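Local structure of malic enzyme (Entamoeba histolytica, 3NV9) at residues Gln23-Lys28 with Tyr334-Lys339; Lys44-Ile49 with Lys120-Lys125; Asp131-Cys136 with His160-Ile165. The protein is a dimeric malic enzyme that probably converts malate to pyruvate and carbon dioxide with NAD or NADP as the electron acceptor. All coordinates share one frame; numbering follows the deposited sequence.

Interaction 1 (Gln23-Lys28 with Tyr334-Lys339); sequences QRAVAK and YPYEAK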
ATOM      1  N   GLN A  23      -9.724  39.511  -4.308  1.00 29.60           N
ATOM      2  CA  GLN A  23     -10.882  38.636  -4.282  1.00 28.88           C
ATOM      3  C   GLN A  23     -10.745  37.419  -5.220  1.00 28.28           C
ATOM      4  O   GLN A  23     -11.034  36.283  -4.810  1.00 27.70           O
ATOM      5  CB  GLN A  23     -12.182  39.388  -4.614  1.00 29.64           C
ATOM      6  CG  GLN A  23     -12.658  40.429  -3.561  1.00 29.72           C
ATOM      7  CD  GLN A  23     -13.869  41.262  -4.088  1.00 30.57           C
ATOM      8  OE1 GLN A  23     -13.807  41.758  -5.200  1.00 27.68           O
ATOM      9  NE2 GLN A  23     -14.975  41.346  -3.304  1.00 24.48           N
ATOM     10  N   ARG A  24     -10.340  37.656  -6.464  1.00 27.26           N
ATOM     11  CA  ARG A  24     -10.241  36.587  -7.445  1.00 26.25           C
ATOM     12  C   ARG A  24      -9.219  35.529  -6.971  1.00 25.59           C
ATOM     13  O   ARG A  24      -9.545  34.335  -6.926  1.00 24.25           O
ATOM     14  CB  ARG A  24      -9.971  37.148  -8.859  1.00 26.27           C
ATOM     15  CG  ARG A  24      -9.427  36.128  -9.879  1.00 28.49           C
ATOM     16  CD  ARG A  24      -9.334  36.704 -11.320  1.00 29.10           C
ATOM     17  NE  ARG A  24     -10.622  37.224 -11.732  1.00 32.57           N
ATOM     18  CZ  ARG A  24     -11.463  36.585 -12.543  1.00 35.58           C
ATOM     19  NH1 ARG A  24     -11.156  35.396 -13.054  1.00 34.77           N
ATOM     20  NH2 ARG A  24     -12.624  37.139 -12.836  1.00 37.57           N
ATOM     21  N   ALA A  25      -8.024  35.970  -6.556  1.00 25.20           N
ATOM     22  CA  ALA A  25      -7.017  35.054  -5.998  1.00 25.58           C
ATOM     23  C   ALA A  25      -7.502  34.289  -4.768  1.00 25.69           C
ATOM     24  O   ALA A  25      -7.284  33.078  -4.637  1.00 25.25           O
ATOM     25  CB  ALA A  25      -5.677  35.773  -5.700  1.00 25.63           C
ATOM     26  N   VAL A  26      -8.163  34.993  -3.855  1.00 26.50           N
ATOM     27  CA  VAL A  26      -8.620  34.356  -2.620  1.00 25.16           C
ATOM     28  C   VAL A  26      -9.708  33.378  -2.982  1.00 25.27           C
ATOM     29  O   VAL A  26      -9.697  32.284  -2.459  1.00 27.10           O
ATOM     30  CB  VAL A  26      -9.131  35.390  -1.585  1.00 26.37           C
ATOM     31  CG1 VAL A  26      -9.887  34.691  -0.388  1.00 24.34           C
ATOM     32  CG2 VAL A  26      -7.960  36.207  -1.064  1.00 26.07           C
ATOM     33  N   ALA A  27     -10.625  33.750  -3.883  1.00 24.15           N
ATOM     34  CA  ALA A  27     -11.750  32.881  -4.280  1.00 23.48           C
ATOM     35  C   ALA A  27     -11.299  31.635  -4.999  1.00 22.32           C
ATOM     36  O   ALA A  27     -11.897  30.599  -4.798  1.00 22.49           O
ATOM     37  CB  ALA A  27     -12.809  33.598  -5.119  1.00 23.24           C
ATOM     38  N   LYS A  28     -10.242  31.701  -5.792  1.00 21.46           N
ATOM     39  CA  LYS A  28      -9.681  30.455  -6.334  1.00 20.89           C
ATOM     40  C   LYS A  28      -9.190  29.515  -5.247  1.00 20.85           C
ATOM     41  O   LYS A  28      -9.351  28.286  -5.359  1.00 20.62           O
ATOM     42  CB  LYS A  28      -8.536  30.736  -7.279  1.00 20.86           C
ATOM     43  CG  LYS A  28      -9.020  31.288  -8.618  1.00 23.36           C
ATOM     44  CD  LYS A  28      -7.897  32.060  -9.363  1.00 24.76           C
ATOM     45  CE  LYS A  28      -6.827  31.104  -9.895  1.00 26.42           C
ATOM     46  NZ  LYS A  28      -5.862  31.829 -10.776  1.00 28.61           N
ATOM     47  N   TYR A 334       1.064  36.753  -4.376  1.00 25.28           N
ATOM     48  CA  TYR A 334       0.344  36.226  -5.536  1.00 26.03           C
ATOM     49  C   TYR A 334       0.950  36.776  -6.832  1.00 26.63           C
ATOM     50  O   TYR A 334       1.504  37.867  -6.842  1.00 27.39           O
ATOM     51  CB  TYR A 334      -1.168  36.545  -5.496  1.00 24.76           C
ATOM     52  CG  TYR A 334      -2.010  35.708  -4.538  1.00 24.24           C
ATOM     53  CD1 TYR A 334      -2.571  36.292  -3.382  1.00 21.61           C
ATOM     54  CD2 TYR A 334      -2.294  34.344  -4.808  1.00 25.40           C
ATOM     55  CE1 TYR A 334      -3.375  35.569  -2.517  1.00 19.95           C
ATOM     56  CE2 TYR A 334      -3.110  33.575  -3.945  1.00 22.02           C
ATOM     57  CZ  TYR A 334      -3.644  34.213  -2.802  1.00 22.72           C
ATOM     58  OH  TYR A 334      -4.460  33.528  -1.962  1.00 22.64           O
ATOM     59  N   PRO A 335       0.846  36.009  -7.923  1.00 27.23           N
ATOM     60  CA  PRO A 335       1.380  36.423  -9.234  1.00 27.20           C
ATOM     61  C   PRO A 335       1.003  37.853  -9.642  1.00 27.19           C
ATOM     62  O   PRO A 335       1.886  38.595 -10.074  1.00 28.42           O
ATOM     63  CB  PRO A 335       0.754  35.397 -10.212  1.00 26.51           C
ATOM     64  CG  PRO A 335       0.610  34.121  -9.355  1.00 27.54           C
ATOM     65  CD  PRO A 335       0.451  34.580  -7.894  1.00 27.16           C
ATOM     66  N   TYR A 336      -0.267  38.256  -9.541  1.00 27.46           N
ATOM     67  CA  TYR A 336      -0.654  39.612 -10.005  1.00 28.28           C
ATOM     68  C   TYR A 336       0.038  40.704  -9.160  1.00 29.02           C
ATOM     69  O   TYR A 336       0.290  41.822  -9.661  1.00 29.49           O
ATOM     70  CB  TYR A 336      -2.180  39.844  -9.936  1.00 28.28           C
ATOM     71  CG  TYR A 336      -2.683  40.236  -8.548  1.00 27.17           C
ATOM     72  CD1 TYR A 336      -2.791  41.580  -8.160  1.00 26.19           C
ATOM     73  CD2 TYR A 336      -3.025  39.259  -7.631  1.00 27.32           C
ATOM     74  CE1 TYR A 336      -3.249  41.952  -6.861  1.00 26.40           C
ATOM     75  CE2 TYR A 336      -3.479  39.593  -6.344  1.00 28.13           C
ATOM     76  CZ  TYR A 336      -3.598  40.933  -5.960  1.00 28.10           C
ATOM     77  OH  TYR A 336      -4.021  41.197  -4.684  1.00 25.71           O
ATOM     78  N   GLU A 337       0.323  40.391  -7.890  1.00 29.12           N
ATOM     79  CA  GLU A 337       1.033  41.369  -6.999  1.00 30.16           C
ATOM     80  C   GLU A 337       2.469  41.468  -7.449  1.00 31.41           C
ATOM     81  O   GLU A 337       2.980  42.568  -7.550  1.00 31.22           O
ATOM     82  CB  GLU A 337       1.044  40.957  -5.528  1.00 28.71           C
ATOM     83  CG  GLU A 337      -0.308  40.788  -4.908  1.00 27.12           C
ATOM     84  CD  GLU A 337      -0.199  40.388  -3.447  1.00 30.34           C
ATOM     85  OE1 GLU A 337      -0.228  39.149  -3.179  1.00 28.19           O
ATOM     86  OE2 GLU A 337      -0.049  41.303  -2.577  1.00 28.88           O
ATOM     87  N   ALA A 338       3.108  40.306  -7.710  1.00 32.02           N
ATOM     88  CA  ALA A 338       4.482  40.261  -8.256  1.00 33.11           C
ATOM     89  C   ALA A 338       4.614  40.897  -9.658  1.00 33.66           C
ATOM     90  O   ALA A 338       5.606  41.557  -9.942  1.00 34.99           O
ATOM     91  CB  ALA A 338       5.074  38.811  -8.237  1.00 32.50           C
ATOM     92  N   LYS A 339       3.606  40.725 -10.508  1.00 34.92           N
ATOM     93  CA  LYS A 339       3.586  41.378 -11.837  1.00 35.42           C
ATOM     94  C   LYS A 339       3.472  42.914 -11.724  1.00 36.09           C
ATOM     95  O   LYS A 339       4.211  43.658 -12.379  1.00 35.75           O
ATOM     96  CB  LYS A 339       2.473  40.799 -12.715  1.00 34.81           C
ATOM     97  CG  LYS A 339       2.773  39.408 -13.300  1.00 36.17           C
ATOM     98  CD  LYS A 339       3.593  39.474 -14.604  1.00 40.67           C
ATOM     99  CE  LYS A 339       4.237  38.107 -14.939  1.00 38.44           C
ATOM    100  NZ  LYS A 339       3.220  37.173 -15.542  1.00 39.57           N
TER

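Interaction 2 (Lys44-Ile49 with Lys120-Lys125); sequences KGKIQI and KALLMK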
ATOM      1  N   LYS A  44     -14.302   8.951  -1.216  1.00 19.88           N
ATOM      2  CA  LYS A  44     -13.629   8.387  -0.028  1.00 19.70           C
ATOM      3  C   LYS A  44     -12.155   8.156  -0.326  1.00 19.49           C
ATOM      4  O   LYS A  44     -11.604   7.038  -0.126  1.00 18.68           O
ATOM      5  CB  LYS A  44     -14.271   7.081   0.479  1.00 19.49           C
ATOM      6  CG  LYS A  44     -15.829   7.104   0.783  1.00 23.95           C
ATOM      7  CD  LYS A  44     -16.304   8.285   1.662  1.00 31.63           C
ATOM      8  CE  LYS A  44     -17.823   8.186   2.037  1.00 37.23           C
ATOM      9  NZ  LYS A  44     -18.769   9.099   1.281  1.00 37.74           N
ATOM     10  N   GLY A  45     -11.512   9.204  -0.831  1.00 19.05           N
ATOM     11  CA  GLY A  45     -10.101   9.089  -1.198  1.00 19.24           C
ATOM     12  C   GLY A  45      -9.889   9.222  -2.687  1.00 18.20           C
ATOM     13  O   GLY A  45     -10.765   9.747  -3.375  1.00 19.04           O
ATOM     14  N   LYS A  46      -8.745   8.752  -3.174  1.00 17.16           N
ATOM     15  CA  LYS A  46      -8.343   9.009  -4.539  1.00 16.73           C
ATOM     16  C   LYS A  46      -7.851   7.770  -5.254  1.00 18.04           C
ATOM     17  O   LYS A  46      -7.962   7.716  -6.469  1.00 18.93           O
ATOM     18  CB  LYS A  46      -7.313  10.138  -4.611  1.00 15.65           C
ATOM     19  CG  LYS A  46      -7.971  11.567  -4.331  1.00 14.44           C
ATOM     20  CD  LYS A  46      -6.903  12.646  -4.194  1.00 12.86           C
ATOM     21  CE  LYS A  46      -5.968  12.390  -2.911  1.00 15.63           C
ATOM     22  NZ  LYS A  46      -5.446  13.671  -2.388  1.00 12.67           N
ATOM     23  N   ILE A  47      -7.296   6.810  -4.510  1.00 17.62           N
ATOM     24  CA  ILE A  47      -6.679   5.600  -5.094  1.00 18.09           C
ATOM     25  C   ILE A  47      -7.286   4.289  -4.546  1.00 18.17           C
ATOM     26  O   ILE A  47      -7.926   4.274  -3.502  1.00 18.97           O
ATOM     27  CB  ILE A  47      -5.118   5.576  -4.984  1.00 18.30           C
ATOM     28  CG1 ILE A  47      -4.705   5.388  -3.529  1.00 17.84           C
ATOM     29  CG2 ILE A  47      -4.531   6.876  -5.460  1.00 15.67           C
ATOM     30  CD1 ILE A  47      -3.146   5.241  -3.321  1.00 16.36           C
ATOM     31  N   GLN A  48      -7.074   3.196  -5.263  1.00 18.49           N
ATOM     32  CA  GLN A  48      -7.594   1.921  -4.882  1.00 19.42           C
ATOM     33  C   GLN A  48      -6.632   0.841  -5.332  1.00 20.42           C
ATOM     34  O   GLN A  48      -5.705   1.074  -6.071  1.00 20.78           O
ATOM     35  CB  GLN A  48      -8.967   1.719  -5.508  1.00 19.71           C
ATOM     36  CG  GLN A  48      -8.954   1.770  -7.046  1.00 22.09           C
ATOM     37  CD  GLN A  48     -10.257   1.270  -7.692  1.00 19.67           C
ATOM     38  OE1 GLN A  48     -10.999   0.447  -7.133  1.00 15.02           O
ATOM     39  NE2 GLN A  48     -10.560   1.830  -8.856  1.00 16.70           N
ATOM     40  N   ILE A  49      -6.846  -0.368  -4.868  1.00 22.33           N
ATOM     41  CA  ILE A  49      -6.051  -1.465  -5.343  1.00 23.44           C
ATOM     42  C   ILE A  49      -6.835  -2.168  -6.450  1.00 22.66           C
ATOM     43  O   ILE A  49      -8.041  -2.136  -6.469  1.00 22.58           O
ATOM     44  CB  ILE A  49      -5.677  -2.401  -4.170  1.00 24.13           C
ATOM     45  CG1 ILE A  49      -4.368  -1.952  -3.510  1.00 25.79           C
ATOM     46  CG2 ILE A  49      -5.416  -3.812  -4.673  1.00 26.51           C
ATOM     47  CD1 ILE A  49      -4.375  -0.589  -2.913  1.00 26.86           C
ATOM     48  N   LYS A 120      -0.014  12.305  -3.985  1.00 19.84           N
ATOM     49  CA  LYS A 120       1.307  11.899  -4.556  1.00 20.16           C
ATOM     50  C   LYS A 120       1.206  10.497  -5.164  1.00 20.72           C
ATOM     51  O   LYS A 120       1.709  10.264  -6.239  1.00 21.02           O
ATOM     52  CB  LYS A 120       2.462  11.864  -3.504  1.00 19.92           C
ATOM     53  CG  LYS A 120       2.776  13.156  -2.748  1.00 19.54           C
ATOM     54  CD  LYS A 120       3.598  14.113  -3.592  1.00 21.10           C
ATOM     55  CE  LYS A 120       3.961  15.331  -2.699  1.00 21.06           C
ATOM     56  NZ  LYS A 120       4.832  16.339  -3.475  1.00 17.77           N
ATOM     57  N   ALA A 121       0.559   9.571  -4.459  1.00 19.82           N
ATOM     58  CA  ALA A 121       0.495   8.221  -4.962  1.00 20.48           C
ATOM     59  C   ALA A 121      -0.352   8.244  -6.223  1.00 21.97           C
ATOM     60  O   ALA A 121      -0.032   7.512  -7.145  1.00 21.56           O
ATOM     61  CB  ALA A 121      -0.138   7.305  -3.957  1.00 20.14           C
ATOM     62  N   LEU A 122      -1.464   9.034  -6.214  1.00 21.02           N
ATOM     63  CA  LEU A 122      -2.370   9.140  -7.367  1.00 19.56           C
ATOM     64  C   LEU A 122      -1.528   9.604  -8.587  1.00 19.58           C
ATOM     65  O   LEU A 122      -1.604   9.007  -9.691  1.00 18.57           O
ATOM     66  CB  LEU A 122      -3.521  10.142  -7.096  1.00 17.97           C
ATOM     67  CG  LEU A 122      -4.309  10.611  -8.348  1.00 18.42           C
ATOM     68  CD1 LEU A 122      -5.193   9.433  -8.928  1.00 15.18           C
ATOM     69  CD2 LEU A 122      -5.199  11.877  -8.158  1.00 11.40           C
ATOM     70  N   LEU A 123      -0.678  10.608  -8.353  1.00 18.63           N
ATOM     71  CA  LEU A 123       0.166  11.157  -9.454  1.00 19.26           C
ATOM     72  C   LEU A 123       1.262  10.214  -9.930  1.00 19.05           C
ATOM     73  O   LEU A 123       1.668  10.237 -11.095  1.00 16.82           O
ATOM     74  CB  LEU A 123       0.812  12.480  -9.057  1.00 18.70           C
ATOM     75  CG  LEU A 123      -0.112  13.655  -8.764  1.00 21.23           C
ATOM     76  CD1 LEU A 123       0.701  14.896  -8.235  1.00 15.10           C
ATOM     77  CD2 LEU A 123      -1.037  13.994  -9.965  1.00 12.16           C
ATOM     78  N   MET A 124       1.795   9.423  -9.023  1.00 20.10           N
ATOM     79  CA  MET A 124       2.836   8.465  -9.467  1.00 22.36           C
ATOM     80  C   MET A 124       2.230   7.458 -10.452  1.00 21.51           C
ATOM     81  O   MET A 124       2.871   7.003 -11.403  1.00 21.53           O
ATOM     82  CB  MET A 124       3.432   7.760  -8.273  1.00 22.78           C
ATOM     83  CG  MET A 124       4.522   8.647  -7.614  1.00 26.47           C
ATOM     84  SD  MET A 124       4.972   7.903  -6.073  1.00 30.91           S
ATOM     85  CE  MET A 124       5.702   9.344  -5.220  1.00 30.24           C
ATOM     86  N   LYS A 125       0.980   7.110 -10.213  1.00 20.30           N
ATOM     87  CA  LYS A 125       0.358   6.156 -11.109  1.00 19.94           C
ATOM     88  C   LYS A 125       0.024   6.816 -12.440  1.00 18.65           C
ATOM     89  O   LYS A 125       0.414   6.311 -13.471  1.00 18.56           O
ATOM     90  CB  LYS A 125      -0.890   5.528 -10.500  1.00 18.41           C
ATOM     91  CG  LYS A 125      -1.518   4.502 -11.445  1.00 19.92           C
ATOM     92  CD  LYS A 125      -0.680   3.251 -11.573  1.00 21.99           C
ATOM     93  CE  LYS A 125      -1.481   2.165 -12.258  1.00 22.69           C
ATOM     94  NZ  LYS A 125      -0.770   0.875 -12.160  1.00 21.69           N
TER

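Interaction 3 (Asp131-Cys136 with His160-Ile165); sequences DAVPIC and HTFGAI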
ATOM      1  N   ASP A 131       3.311   2.092  -9.170  1.00 20.62           N
ATOM      2  CA  ASP A 131       2.318   1.726  -8.089  1.00 19.77           C
ATOM      3  C   ASP A 131       2.797   2.271  -6.739  1.00 19.72           C
ATOM      4  O   ASP A 131       3.907   2.037  -6.361  1.00 19.99           O
ATOM      5  CB  ASP A 131       2.079   0.228  -8.047  1.00 18.14           C
ATOM      6  CG  ASP A 131       1.436  -0.269  -9.341  1.00 18.72           C
ATOM      7  OD1 ASP A 131       0.322   0.183  -9.669  1.00 14.88           O
ATOM      8  OD2 ASP A 131       2.051  -1.096 -10.041  1.00 16.08           O
ATOM      9  N   ALA A 132       1.998   3.050  -6.034  1.00 20.95           N
ATOM     10  CA  ALA A 132       2.508   3.728  -4.839  1.00 20.10           C
ATOM     11  C   ALA A 132       1.369   3.862  -3.829  1.00 21.60           C
ATOM     12  O   ALA A 132       0.204   3.944  -4.221  1.00 21.39           O
ATOM     13  CB  ALA A 132       3.055   5.024  -5.192  1.00 19.03           C
ATOM     14  N   VAL A 133       1.692   3.789  -2.537  1.00 21.14           N
ATOM     15  CA  VAL A 133       0.692   3.999  -1.547  1.00 21.68           C
ATOM     16  C   VAL A 133       1.175   4.972  -0.449  1.00 21.35           C
ATOM     17  O   VAL A 133       2.344   5.047  -0.144  1.00 20.64           O
ATOM     18  CB  VAL A 133       0.149   2.694  -0.934  1.00 23.00           C
ATOM     19  CG1 VAL A 133      -0.738   1.959  -1.934  1.00 22.42           C
ATOM     20  CG2 VAL A 133       1.229   1.848  -0.350  1.00 21.23           C
ATOM     21  N   PRO A 134       0.248   5.744   0.120  1.00 21.16           N
ATOM     22  CA  PRO A 134       0.678   6.573   1.255  1.00 20.89           C
ATOM     23  C   PRO A 134       1.138   5.675   2.441  1.00 21.96           C
ATOM     24  O   PRO A 134       0.518   4.607   2.708  1.00 21.43           O
ATOM     25  CB  PRO A 134      -0.579   7.386   1.586  1.00 21.38           C
ATOM     26  CG  PRO A 134      -1.742   6.653   0.911  1.00 21.23           C
ATOM     27  CD  PRO A 134      -1.214   5.678  -0.060  1.00 19.64           C
ATOM     28  N   ILE A 135       2.242   6.053   3.113  1.00 21.71           N
ATOM     29  CA  ILE A 135       2.628   5.406   4.385  1.00 20.00           C
ATOM     30  C   ILE A 135       2.836   6.485   5.403  1.00 20.04           C
ATOM     31  O   ILE A 135       3.926   6.980   5.539  1.00 20.13           O
ATOM     32  CB  ILE A 135       3.925   4.606   4.248  1.00 20.80           C
ATOM     33  CG1 ILE A 135       3.802   3.558   3.138  1.00 19.99           C
ATOM     34  CG2 ILE A 135       4.346   3.910   5.587  1.00 16.64           C
ATOM     35  CD1 ILE A 135       3.004   2.315   3.528  1.00 14.22           C
ATOM     36  N   CYS A 136       1.760   6.896   6.067  1.00 21.38           N
ATOM     37  CA  CYS A 136       1.798   7.972   7.107  1.00 21.28           C
ATOM     38  C   CYS A 136       2.008   7.364   8.508  1.00 21.42           C
ATOM     39  O   CYS A 136       1.251   6.521   8.945  1.00 21.54           O
ATOM     40  CB  CYS A 136       0.510   8.802   7.065  1.00 20.91           C
ATOM     41  SG  CYS A 136       0.508   9.882   5.668  1.00 23.71           S
ATOM     42  N   HIS A 160      11.579  -3.912   2.614  1.00 25.65           N
ATOM     43  CA  HIS A 160      11.454  -5.211   1.969  1.00 25.58           C
ATOM     44  C   HIS A 160      10.197  -5.375   1.133  1.00 25.11           C
ATOM     45  O   HIS A 160      10.103  -6.305   0.318  1.00 24.02           O
ATOM     46  CB  HIS A 160      11.590  -6.323   3.002  1.00 24.87           C
ATOM     47  CG  HIS A 160      12.920  -6.299   3.664  1.00 26.69           C
ATOM     48  ND1 HIS A 160      13.152  -5.611   4.844  1.00 30.41           N
ATOM     49  CD2 HIS A 160      14.114  -6.786   3.267  1.00 26.58           C
ATOM     50  CE1 HIS A 160      14.434  -5.682   5.140  1.00 29.01           C
ATOM     51  NE2 HIS A 160      15.036  -6.394   4.202  1.00 28.79           N
ATOM     52  N   THR A 161       9.261  -4.446   1.342  1.00 25.05           N
ATOM     53  CA  THR A 161       8.016  -4.392   0.614  1.00 24.59           C
ATOM     54  C   THR A 161       8.179  -3.629  -0.714  1.00 23.91           C
ATOM     55  O   THR A 161       7.383  -3.811  -1.642  1.00 22.58           O
ATOM     56  CB  THR A 161       6.952  -3.693   1.536  1.00 25.99           C
ATOM     57  OG1 THR A 161       6.707  -4.548   2.659  1.00 27.65           O
ATOM     58  CG2 THR A 161       5.615  -3.422   0.828  1.00 22.72           C
ATOM     59  N   PHE A 162       9.187  -2.752  -0.786  1.00 22.70           N
ATOM     60  CA  PHE A 162       9.192  -1.685  -1.804  1.00 21.84           C
ATOM     61  C   PHE A 162      10.393  -1.718  -2.741  1.00 21.64           C
ATOM     62  O   PHE A 162      11.450  -2.282  -2.405  1.00 20.29           O
ATOM     63  CB  PHE A 162       9.086  -0.281  -1.162  1.00 21.06           C
ATOM     64  CG  PHE A 162       7.775  -0.016  -0.503  1.00 21.72           C
ATOM     65  CD1 PHE A 162       6.652   0.342  -1.259  1.00 23.06           C
ATOM     66  CD2 PHE A 162       7.640  -0.134   0.863  1.00 21.62           C
ATOM     67  CE1 PHE A 162       5.449   0.569  -0.642  1.00 24.24           C
ATOM     68  CE2 PHE A 162       6.432   0.094   1.495  1.00 25.26           C
ATOM     69  CZ  PHE A 162       5.323   0.438   0.737  1.00 25.77           C
ATOM     70  N   GLY A 163      10.204  -1.083  -3.901  1.00 21.60           N
ATOM     71  CA  GLY A 163      11.208  -0.970  -4.934  1.00 21.25           C
ATOM     72  C   GLY A 163      11.877   0.353  -4.788  1.00 22.47           C
ATOM     73  O   GLY A 163      12.977   0.526  -5.302  1.00 21.99           O
ATOM     74  N   ALA A 164      11.196   1.319  -4.142  1.00 22.66           N
ATOM     75  CA  ALA A 164      11.852   2.536  -3.683  1.00 22.29           C
ATOM     76  C   ALA A 164      11.100   3.191  -2.538  1.00 23.19           C
ATOM     77  O   ALA A 164       9.934   2.864  -2.297  1.00 24.43           O
ATOM     78  CB  ALA A 164      11.991   3.528  -4.816  1.00 23.07           C
ATOM     79  N   ILE A 165      11.750   4.147  -1.865  1.00 21.19           N
ATOM     80  CA  ILE A 165      11.067   4.904  -0.867  1.00 21.17           C
ATOM     81  C   ILE A 165      11.063   6.371  -1.213  1.00 21.47           C
ATOM     82  O   ILE A 165      12.103   6.943  -1.533  1.00 20.77           O
ATOM     83  CB  ILE A 165      11.708   4.801   0.571  1.00 21.89           C
ATOM     84  CG1 ILE A 165      11.708   3.372   1.088  1.00 18.61           C
ATOM     85  CG2 ILE A 165      11.040   5.837   1.513  1.00 19.90           C
ATOM     86  CD1 ILE A 165      10.376   2.772   1.188  1.00 19.14           C
TER

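Interaction 1 (Gln23-Lys28 with Tyr334-Lys339)
A CH-pi contact at the start of helix 335-340 ties the NAD-binding domain to helix 21-43: the methyl of Ala-25 sits over the ring of Tyr-334. CB of Ala-25 stands 3.6 Å from the centroid of the Tyr-334 ring and only 3° off the ring normal, and all six ring carbons lie at nearly equal distance from it. With CG of Tyr-334 anti to the carbonyl carbon (chi1 -76°), the ring reaches across to helix 21-43, and chi2 near 110° presents one face to the methyl. CB of Ala-25 also touches CE2 of Tyr-336 at 4.5 Å, a second, looser and oblique contact to the same methyl. Tyr-334 is itself anchored as the N-cap residue, and its N donates a nearly straight hydrogen bond to OE1 of Glu-337 (3.0 Å), from the anti side and tilted 31° out of the carboxylate plane. The phenol OH of Tyr-334 passes near Val-26, with CG2 of Val-26 4.5 Å away, and makes a weak hydrogen bond to Thr-29 of helix 21-43. Behind the contact, Pro-335 and Ala-338 pack on strand 345-348, the edge strand of the six-stranded sheet, while Val-26 and Ala-27 lean on Val-484 of helix 470-485.

Interaction 2 (Lys44-Ile49 with Lys120-Lys125)
Strand-on-helix packing in the malic enzyme N-terminal domain is the setting here: Ile-47, at the start of strand 47-51, divides its two branches between the adjacent residues Ala-121 and Leu-122 of helix 114-128. CD1 of Ile-47 meets the methyl CB of Ala-121 at 3.7 Å, while CG2 of Ile-47 lies 3.7 Å from CA and 3.8 Å from CB of Leu-122. The split follows from chi1 of 70°, which sets CG1 between the backbone N and the carbonyl carbon and sends CG2 beside the N. Leu-122, its CG anti to the backbone N (chi1 165°), runs past Ile-47 in the opposite direction, and its CD1 comes within 4.1 Å of the carbonyl O of Lys-46. CD2 of Leu-122 lies 4.4 Å from CD of Lys-46, so the aliphatic part of the lysine loosely extends the apolar patch before the chain leads away. The ammonium NZ of Lys-46 is held by the carbonyl O of Gly-115, with further bonds to His-40 and to Tyr-64 of the second subunit. Glu-118 accepts hydrogen bonds from the backbone N of both Lys-46 and Ile-47, pinning the strand's start to the same helix. Upstream, a Schellman motif with Lys-44 at C-prime ends helix 21-43 and turns the chain into the strand. Elsewhere helix 114-128 packs against helix 363-372 and strand 92-97, while strand 47-51 pairs antiparallel with a strand of the second subunit, carrying the sheet across the dimer interface.

Interaction 3 (Asp131-Cys136 with His160-Ile165)
A chi1 of -67° sets CG of Phe-162 beside its backbone N, opposite the carbonyl carbon, and the benzyl group swings toward strand 131-136, where Ile-135 extends its CG1 branch to meet it. In Ile-135, CG1 takes the same position (chi1 -57°), and the second torsion of -77° folds CD1 so that CD1 of Ile-135 ends 4.1 Å from CZ of Phe-162. The two side chains approach from opposite directions, and the methyl comes in obliquely to the ring. Val-133, two residues earlier on the same strand, adds its CG2 methyl at the ring's edge, near the ring plane and 4.4 Å from CE1 of Phe-162. The distal rim of the ring is thus met by two branched aliphatic residues, while CG2 of Thr-161 rests 3.7 Å above the plane of the Phe-162 ring, toward its rim. The contact spans an intervening strand of a four-stranded parallel sheet: strand 92-97 runs between 131-136 and 164-167, so these two strands are not neighbours, and Phe-162, in the loop entering 164-167, reaches across it. Helix 148-158 lies between them in the chain, and its Phe-154 packs on Ile-135. The ring of Phe-162 also meets that of Phe-92 on the intervening strand, and the carbonyl O of Phe-162 accepts a hydrogen bond from Arg-89. Next to it, OG1 of Thr-161 is hydrogen-bonded to the backbone O of Cys-136 of the second subunit.

In the fold
Interactions 2 and 3 belong to one buried body, their centres about 12 Å apart, whereas interaction 1 is partly buried and its centre lies about 30 Å from the centre of the former and 37 Å from that of the latter. Helix 114-128 leads directly into strand 131-136, and Lys-125 of interaction 2 forms a salt bridge with Asp-131 of interaction 3, while Ile-47 and Ala-121 pack on Ala-132. Both also touch the second subunit; interaction 1 does not, although its helix 21-43 leads into the strand of interaction 2. All three are apolar: a methyl over a tyrosine face in interaction 1, mainly aliphatic packing in interaction 2, and aliphatic branches around a phenylalanine rim in interaction 3.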